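Phenazine-1-carboxylate N-methyltransferase (Pseudomonas aeruginosa, PDB 2IP2) transfers a methyl group from S-adenosyl-L-methionine to phenazine-1-carboxylate, giving 5-methylphenazine-1-carboxylate on the pathway to the virulence pigment pyocyanine. Local coordinates at residues 305-318 against 323-334. Residues are numbered along the deposited sequence; the frame is centred on the assembly and turned at random.
Sequences VVDLLGRGGFAVER and PMETRMIVAARA
A315 and A332 form a hydrogen-bonded antiparallel pair. A315 N donates to A332 O at 2.9 Å, almost straight (178°), and A332 N returns a bond to A315 O. Toward the C-terminus, A334 N reaches G313 O at 3.3 Å from above the carbonyl plane. At the other end V330 O accepts E317 N at 2.7 Å and, weakly, R318 N. E317 and R318 thus both face V330, a classic beta bulge; V330 N bonds R318 O beyond it. The strands 314-322 and 326-333 form the C-terminal hairpin of the Rossmann-like methyltransferase domain. This gives the sheet order 3-2-1-4-5-7-6, usual for class I methyltransferases.

Helix 302-311 packs on one face of this hairpin. I329 supplies both branches: CD1 meets V305 CG1 at 3.6 Å, and CG2 meets L309 CD1 at 3.6 Å. With CG2 anti to the backbone N, I329 also brings this methyl to V316 CG2. A331 CB sits against F314 CB at 3.9 Å. A Schellman motif with G313 at C-prime ends the helix and leads into the strand.

On the opposite face, M328 CE lies over one face of the R318 guanidinium. E317 runs beside V330, and its OE1 forms a salt bridge with R267.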
ATOM      1  N   VAL A 305     -26.280  14.989   0.742  1.00 31.09           N
ATOM      2  CA  VAL A 305     -27.308  14.022   0.308  1.00 31.96           C
ATOM      3  C   VAL A 305     -28.622  14.287   1.065  1.00 32.50           C
ATOM      4  O   VAL A 305     -29.703  14.287   0.503  1.00 32.01           O
ATOM      5  CB  VAL A 305     -26.841  12.547   0.412  1.00 32.36           C
ATOM      6  CG1 VAL A 305     -28.039  11.601   0.177  1.00 29.91           C
ATOM      7  CG2 VAL A 305     -25.651  12.278  -0.615  1.00 28.43           C
ATOM      8  N   VAL A 306     -28.490  14.565   2.343  1.00 33.39           N
ATOM      9  CA  VAL A 306     -29.633  14.885   3.191  1.00 34.12           C
ATOM     10  C   VAL A 306     -30.350  16.142   2.654  1.00 34.87           C
ATOM     11  O   VAL A 306     -31.597  16.133   2.492  1.00 33.26           O
ATOM     12  CB  VAL A 306     -29.166  15.028   4.654  1.00 34.30           C
ATOM     13  CG1 VAL A 306     -30.208  15.713   5.518  1.00 35.27           C
ATOM     14  CG2 VAL A 306     -28.762  13.626   5.263  1.00 34.74           C
ATOM     15  N   ASP A 307     -29.574  17.183   2.329  1.00 34.67           N
ATOM     16  CA  ASP A 307     -30.142  18.437   1.791  1.00 34.92           C
ATOM     17  C   ASP A 307     -30.806  18.261   0.417  1.00 35.01           C
ATOM     18  O   ASP A 307     -31.809  18.899   0.103  1.00 34.29           O
ATOM     19  CB  ASP A 307     -29.065  19.511   1.669  1.00 35.34           C
ATOM     20  CG  ASP A 307     -28.649  20.064   2.991  1.00 37.87           C
ATOM     21  OD1 ASP A 307     -29.303  19.738   4.012  1.00 40.53           O
ATOM     22  OD2 ASP A 307     -27.627  20.793   3.002  1.00 43.33           O
ATOM     23  N   LEU A 308     -30.227  17.390  -0.402  1.00 34.57           N
ATOM     24  CA  LEU A 308     -30.769  17.094  -1.713  1.00 34.20           C
ATOM     25  C   LEU A 308     -32.092  16.363  -1.556  1.00 34.33           C
ATOM     26  O   LEU A 308     -33.074  16.659  -2.283  1.00 34.56           O
ATOM     27  CB  LEU A 308     -29.762  16.293  -2.549  1.00 34.62           C
ATOM     28  CG  LEU A 308     -30.243  15.800  -3.923  1.00 34.70           C
ATOM     29  CD1 LEU A 308     -30.732  16.903  -4.877  1.00 38.83           C
ATOM     30  CD2 LEU A 308     -29.152  14.939  -4.619  1.00 33.71           C
ATOM     31  N   LEU A 309     -32.132  15.434  -0.601  1.00 34.40           N
ATOM     32  CA  LEU A 309     -33.368  14.679  -0.265  1.00 34.84           C
ATOM     33  C   LEU A 309     -34.499  15.623   0.135  1.00 36.74           C
ATOM     34  O   LEU A 309     -35.603  15.518  -0.413  1.00 37.45           O
ATOM     35  CB  LEU A 309     -33.132  13.662   0.844  1.00 33.21           C
ATOM     36  CG  LEU A 309     -32.384  12.394   0.331  1.00 31.30           C
ATOM     37  CD1 LEU A 309     -32.074  11.464   1.504  1.00 28.39           C
ATOM     38  CD2 LEU A 309     -33.198  11.669  -0.719  1.00 31.29           C
ATOM     39  N   GLY A 310     -34.202  16.537   1.069  1.00 37.58           N
ATOM     40  CA  GLY A 310     -35.142  17.590   1.490  1.00 37.93           C
ATOM     41  C   GLY A 310     -35.641  18.420   0.323  1.00 39.38           C
ATOM     42  O   GLY A 310     -36.840  18.687   0.241  1.00 39.69           O
ATOM     43  N   ARG A 311     -34.744  18.799  -0.594  1.00 38.78           N
ATOM     44  CA  ARG A 311     -35.098  19.617  -1.760  1.00 39.82           C
ATOM     45  C   ARG A 311     -36.080  18.810  -2.614  1.00 40.22           C
ATOM     46  O   ARG A 311     -36.977  19.367  -3.271  1.00 39.54           O
ATOM     47  CB  ARG A 311     -33.843  19.923  -2.554  1.00 40.53           C
ATOM     48  CG  ARG A 311     -33.598  21.378  -2.930  1.00 42.80           C
ATOM     49  CD  ARG A 311     -32.209  21.847  -2.535  1.00 38.04           C
ATOM     50  NE  ARG A 311     -31.105  21.188  -3.250  1.00 37.36           N
ATOM     51  CZ  ARG A 311     -29.951  20.832  -2.674  1.00 35.69           C
ATOM     52  NH1 ARG A 311     -29.747  21.032  -1.369  1.00 30.93           N
ATOM     53  NH2 ARG A 311     -29.000  20.280  -3.406  1.00 33.51           N
ATOM     54  N   GLY A 312     -35.949  17.483  -2.570  1.00 39.81           N
ATOM     55  CA  GLY A 312     -36.842  16.634  -3.338  1.00 38.78           C
ATOM     56  C   GLY A 312     -38.109  16.253  -2.587  1.00 38.68           C
ATOM     57  O   GLY A 312     -38.837  15.352  -3.009  1.00 37.30           O
ATOM     58  N   GLY A 313     -38.402  16.936  -1.472  1.00 39.32           N
ATOM     59  CA  GLY A 313     -39.625  16.642  -0.718  1.00 38.12           C
ATOM     60  C   GLY A 313     -39.535  15.405   0.135  1.00 37.42           C
ATOM     61  O   GLY A 313     -40.548  14.716   0.349  1.00 37.12           O
ATOM     62  N   PHE A 314     -38.320  15.103   0.610  1.00 36.75           N
ATOM     63  CA  PHE A 314     -38.099  14.029   1.585  1.00 36.43           C
ATOM     64  C   PHE A 314     -37.511  14.439   2.953  1.00 36.67           C
ATOM     65  O   PHE A 314     -36.742  15.398   3.042  1.00 37.17           O
ATOM     66  CB  PHE A 314     -37.248  12.909   0.982  1.00 35.61           C
ATOM     67  CG  PHE A 314     -37.962  12.150  -0.084  1.00 34.28           C
ATOM     68  CD1 PHE A 314     -38.811  11.095   0.256  1.00 34.72           C
ATOM     69  CD2 PHE A 314     -37.823  12.512  -1.407  1.00 32.51           C
ATOM     70  CE1 PHE A 314     -39.509  10.404  -0.745  1.00 36.61           C
ATOM     71  CE2 PHE A 314     -38.520  11.827  -2.416  1.00 35.51           C
ATOM     72  CZ  PHE A 314     -39.356  10.776  -2.068  1.00 34.76           C
ATOM     73  N   ALA A 315     -37.888  13.674   3.986  1.00 36.48           N
ATOM     74  CA  ALA A 315     -37.390  13.795   5.358  1.00 36.54           C
ATOM     75  C   ALA A 315     -36.592  12.547   5.767  1.00 35.92           C
ATOM     76  O   ALA A 315     -37.143  11.468   5.809  1.00 35.35           O
ATOM     77  CB  ALA A 315     -38.585  13.957   6.330  1.00 37.20           C
ATOM     78  N   VAL A 316     -35.307  12.710   6.098  1.00 36.26           N
ATOM     79  CA  VAL A 316     -34.491  11.578   6.573  1.00 36.40           C
ATOM     80  C   VAL A 316     -34.988  11.031   7.874  1.00 36.96           C
ATOM     81  O   VAL A 316     -35.184  11.771   8.848  1.00 37.45           O
ATOM     82  CB  VAL A 316     -32.988  11.933   6.752  1.00 35.56           C
ATOM     83  CG1 VAL A 316     -32.230  10.701   7.230  1.00 33.77           C
ATOM     84  CG2 VAL A 316     -32.442  12.415   5.454  1.00 34.90           C
ATOM     85  N   GLU A 317     -35.183   9.722   7.881  1.00 37.33           N
ATOM     86  CA  GLU A 317     -35.647   8.977   9.045  1.00 38.69           C
ATOM     87  C   GLU A 317     -34.502   8.280   9.782  1.00 38.83           C
ATOM     88  O   GLU A 317     -34.488   8.169  11.014  1.00 38.29           O
ATOM     89  CB  GLU A 317     -36.642   7.922   8.592  1.00 38.51           C
ATOM     90  CG  GLU A 317     -36.849   6.798   9.604  1.00 42.85           C
ATOM     91  CD  GLU A 317     -37.564   5.615   9.018  1.00 45.20           C
ATOM     92  OE1 GLU A 317     -38.492   5.839   8.199  1.00 46.29           O
ATOM     93  OE2 GLU A 317     -37.182   4.467   9.357  1.00 45.45           O
ATOM     94  N   ARG A 318     -33.531   7.787   9.016  1.00 37.84           N
ATOM     95  CA  ARG A 318     -32.477   6.977   9.592  1.00 37.66           C
ATOM     96  C   ARG A 318     -31.263   7.107   8.739  1.00 36.29           C
ATOM     97  O   ARG A 318     -31.396   7.126   7.521  1.00 35.16           O
ATOM     98  CB  ARG A 318     -32.856   5.515   9.443  1.00 38.10           C
ATOM     99  CG  ARG A 318     -33.150   4.805  10.629  1.00 38.76           C
ATOM    100  CD  ARG A 318     -33.732   3.491  10.179  1.00 39.53           C
ATOM    101  NE  ARG A 318     -32.846   2.412  10.562  1.00 39.65           N
ATOM    102  CZ  ARG A 318     -33.119   1.141  10.358  1.00 36.48           C
ATOM    103  NH1 ARG A 318     -34.252   0.795   9.764  1.00 40.21           N
ATOM    104  NH2 ARG A 318     -32.249   0.233  10.762  1.00 40.96           N
ATOM    105  N   PRO A 323     -21.256  -1.977   5.771  1.00 34.88           N
ATOM    106  CA  PRO A 323     -19.870  -2.359   5.454  1.00 36.16           C
ATOM    107  C   PRO A 323     -19.255  -1.623   4.269  1.00 37.97           C
ATOM    108  O   PRO A 323     -19.975  -1.130   3.379  1.00 37.04           O
ATOM    109  CB  PRO A 323     -19.968  -3.879   5.143  1.00 36.20           C
ATOM    110  CG  PRO A 323     -21.196  -4.339   5.832  1.00 35.01           C
ATOM    111  CD  PRO A 323     -22.162  -3.145   5.813  1.00 35.35           C
ATOM    112  N   MET A 324     -17.913  -1.579   4.277  1.00 38.60           N
ATOM    113  CA  MET A 324     -17.091  -1.020   3.220  1.00 40.73           C
ATOM    114  C   MET A 324     -17.448   0.417   2.926  1.00 39.56           C
ATOM    115  O   MET A 324     -17.683   0.789   1.764  1.00 39.17           O
ATOM    116  CB  MET A 324     -17.187  -1.877   1.969  1.00 40.70           C
ATOM    117  CG  MET A 324     -17.274  -3.350   2.332  1.00 44.94           C
ATOM    118  SD  MET A 324     -16.455  -4.365   1.124  1.00 51.61           S
ATOM    119  CE  MET A 324     -15.347  -3.138   0.354  1.00 49.58           C
ATOM    120  N   GLU A 325     -17.514   1.211   4.002  1.00 37.34           N
ATOM    121  CA  GLU A 325     -17.699   2.648   3.918  1.00 36.07           C
ATOM    122  C   GLU A 325     -18.958   3.071   3.129  1.00 34.12           C
ATOM    123  O   GLU A 325     -18.976   4.139   2.526  1.00 34.65           O
ATOM    124  CB  GLU A 325     -16.420   3.359   3.387  1.00 35.96           C
ATOM    125  CG  GLU A 325     -15.163   3.242   4.282  1.00 38.90           C
ATOM    126  CD  GLU A 325     -15.318   3.884   5.665  1.00 43.55           C
ATOM    127  OE1 GLU A 325     -16.055   4.885   5.780  1.00 44.65           O
ATOM    128  OE2 GLU A 325     -14.691   3.396   6.627  1.00 43.63           O
ATOM    129  N   THR A 326     -20.029   2.273   3.180  1.00 31.75           N
ATOM    130  CA  THR A 326     -21.249   2.681   2.441  1.00 28.97           C
ATOM    131  C   THR A 326     -22.321   3.119   3.428  1.00 28.83           C
ATOM    132  O   THR A 326     -22.296   2.724   4.588  1.00 29.55           O
ATOM    133  CB  THR A 326     -21.807   1.594   1.460  0.50 30.18           C
ATOM    134  OG1 THR A 326     -23.232   1.755   1.260  0.50 29.32           O
ATOM    135  CG2 THR A 326     -21.570   0.236   1.966  0.50 29.81           C
ATOM    136  N   ARG A 327     -23.223   3.974   2.979  1.00 27.91           N
ATOM    137  CA  ARG A 327     -24.221   4.531   3.897  1.00 28.15           C
ATOM    138  C   ARG A 327     -25.566   4.085   3.426  1.00 27.53           C
ATOM    139  O   ARG A 327     -25.783   3.964   2.211  1.00 26.44           O
ATOM    140  CB  ARG A 327     -24.219   6.030   3.821  1.00 28.69           C
ATOM    141  CG  ARG A 327     -24.274   6.672   5.156  1.00 35.22           C
ATOM    142  CD  ARG A 327     -22.955   7.408   5.340  1.00 41.68           C
ATOM    143  NE  ARG A 327     -22.393   7.216   6.665  1.00 48.79           N
ATOM    144  CZ  ARG A 327     -21.283   7.817   7.093  1.00 47.83           C
ATOM    145  NH1 ARG A 327     -20.610   8.664   6.315  1.00 44.45           N
ATOM    146  NH2 ARG A 327     -20.857   7.575   8.308  1.00 50.16           N
ATOM    147  N   MET A 328     -26.494   3.918   4.365  1.00 28.01           N
ATOM    148  CA  MET A 328     -27.889   3.663   3.974  1.00 29.73           C
ATOM    149  C   MET A 328     -28.664   4.831   4.556  1.00 29.40           C
ATOM    150  O   MET A 328     -28.631   5.026   5.763  1.00 30.58           O
ATOM    151  CB  MET A 328     -28.419   2.352   4.548  1.00 29.58           C
ATOM    152  CG  MET A 328     -29.942   2.111   4.185  1.00 32.26           C
ATOM    153  SD  MET A 328     -30.588   0.555   4.857  1.00 34.75           S
ATOM    154  CE  MET A 328     -30.815   1.036   6.575  1.00 33.14           C
ATOM    155  N   ILE A 329     -29.309   5.604   3.703  1.00 28.01           N
ATOM    156  CA  ILE A 329     -30.120   6.765   4.160  1.00 27.68           C
ATOM    157  C   ILE A 329     -31.597   6.451   3.832  1.00 28.80           C
ATOM    158  O   ILE A 329     -31.958   6.363   2.652  1.00 27.55           O
ATOM    159  CB  ILE A 329     -29.644   8.056   3.491  1.00 28.44           C
ATOM    160  CG1 ILE A 329     -28.171   8.374   3.893  1.00 26.80           C
ATOM    161  CG2 ILE A 329     -30.546   9.249   3.856  1.00 26.29           C
ATOM    162  CD1 ILE A 329     -27.468   9.371   2.928  1.00 27.20           C
ATOM    163  N   VAL A 330     -32.427   6.294   4.882  1.00 28.81           N
ATOM    164  CA  VAL A 330     -33.861   6.046   4.695  1.00 29.71           C
ATOM    165  C   VAL A 330     -34.643   7.374   4.850  1.00 32.06           C
ATOM    166  O   VAL A 330     -34.443   8.115   5.834  1.00 30.70           O
ATOM    167  CB  VAL A 330     -34.393   4.936   5.626  1.00 31.08           C
ATOM    168  CG1 VAL A 330     -35.868   4.612   5.270  1.00 29.28           C
ATOM    169  CG2 VAL A 330     -33.545   3.661   5.483  1.00 29.58           C
ATOM    170  N   ALA A 331     -35.488   7.700   3.874  1.00 32.25           N
ATOM    171  CA  ALA A 331     -36.262   8.936   3.973  1.00 33.24           C
ATOM    172  C   ALA A 331     -37.734   8.620   3.664  1.00 35.17           C
ATOM    173  O   ALA A 331     -38.033   7.700   2.889  1.00 32.96           O
ATOM    174  CB  ALA A 331     -35.713  10.003   3.040  1.00 32.88           C
ATOM    175  N   ALA A 332     -38.639   9.343   4.325  1.00 36.59           N
ATOM    176  CA  ALA A 332     -40.088   9.281   3.990  1.00 39.32           C
ATOM    177  C   ALA A 332     -40.552  10.596   3.392  1.00 40.67           C
ATOM    178  O   ALA A 332     -39.837  11.612   3.406  1.00 39.48           O
ATOM    179  CB  ALA A 332     -40.924   8.915   5.203  1.00 39.01           C
ATOM    180  N   ARG A 333     -41.750  10.561   2.825  1.00 44.07           N
ATOM    181  CA  ARG A 333     -42.444  11.775   2.394  1.00 46.98           C
ATOM    182  C   ARG A 333     -42.448  12.818   3.513  1.00 47.40           C
ATOM    183  O   ARG A 333     -42.909  12.538   4.634  1.00 47.61           O
ATOM    184  CB  ARG A 333     -43.891  11.429   2.042  1.00 47.04           C
ATOM    185  CG  ARG A 333     -44.529  12.342   0.999  1.00 48.81           C
ATOM    186  CD  ARG A 333     -46.001  11.984   0.757  1.00 50.80           C
ATOM    187  NE  ARG A 333     -46.199  10.579   0.363  1.00 56.68           N
ATOM    188  CZ  ARG A 333     -46.304  10.148  -0.900  1.00 59.36           C
ATOM    189  NH1 ARG A 333     -46.232  10.999  -1.922  1.00 60.01           N
ATOM    190  NH2 ARG A 333     -46.489   8.854  -1.145  1.00 60.05           N
ATOM    191  N   ALA A 334     -41.883  13.986   3.234  1.00 48.82           N
ATOM    192  CA  ALA A 334     -41.991  15.110   4.174  1.00 50.43           C
ATOM    193  C   ALA A 334     -43.462  15.539   4.292  1.00 51.97           C
ATOM    194  O   ALA A 334     -44.026  15.550   5.402  1.00 52.96           O
ATOM    195  CB  ALA A 334     -41.109  16.296   3.746  1.00 50.46           C
ATOM    196  OXT ALA A 334     -44.110  15.858   3.275  1.00 52.79           O
TER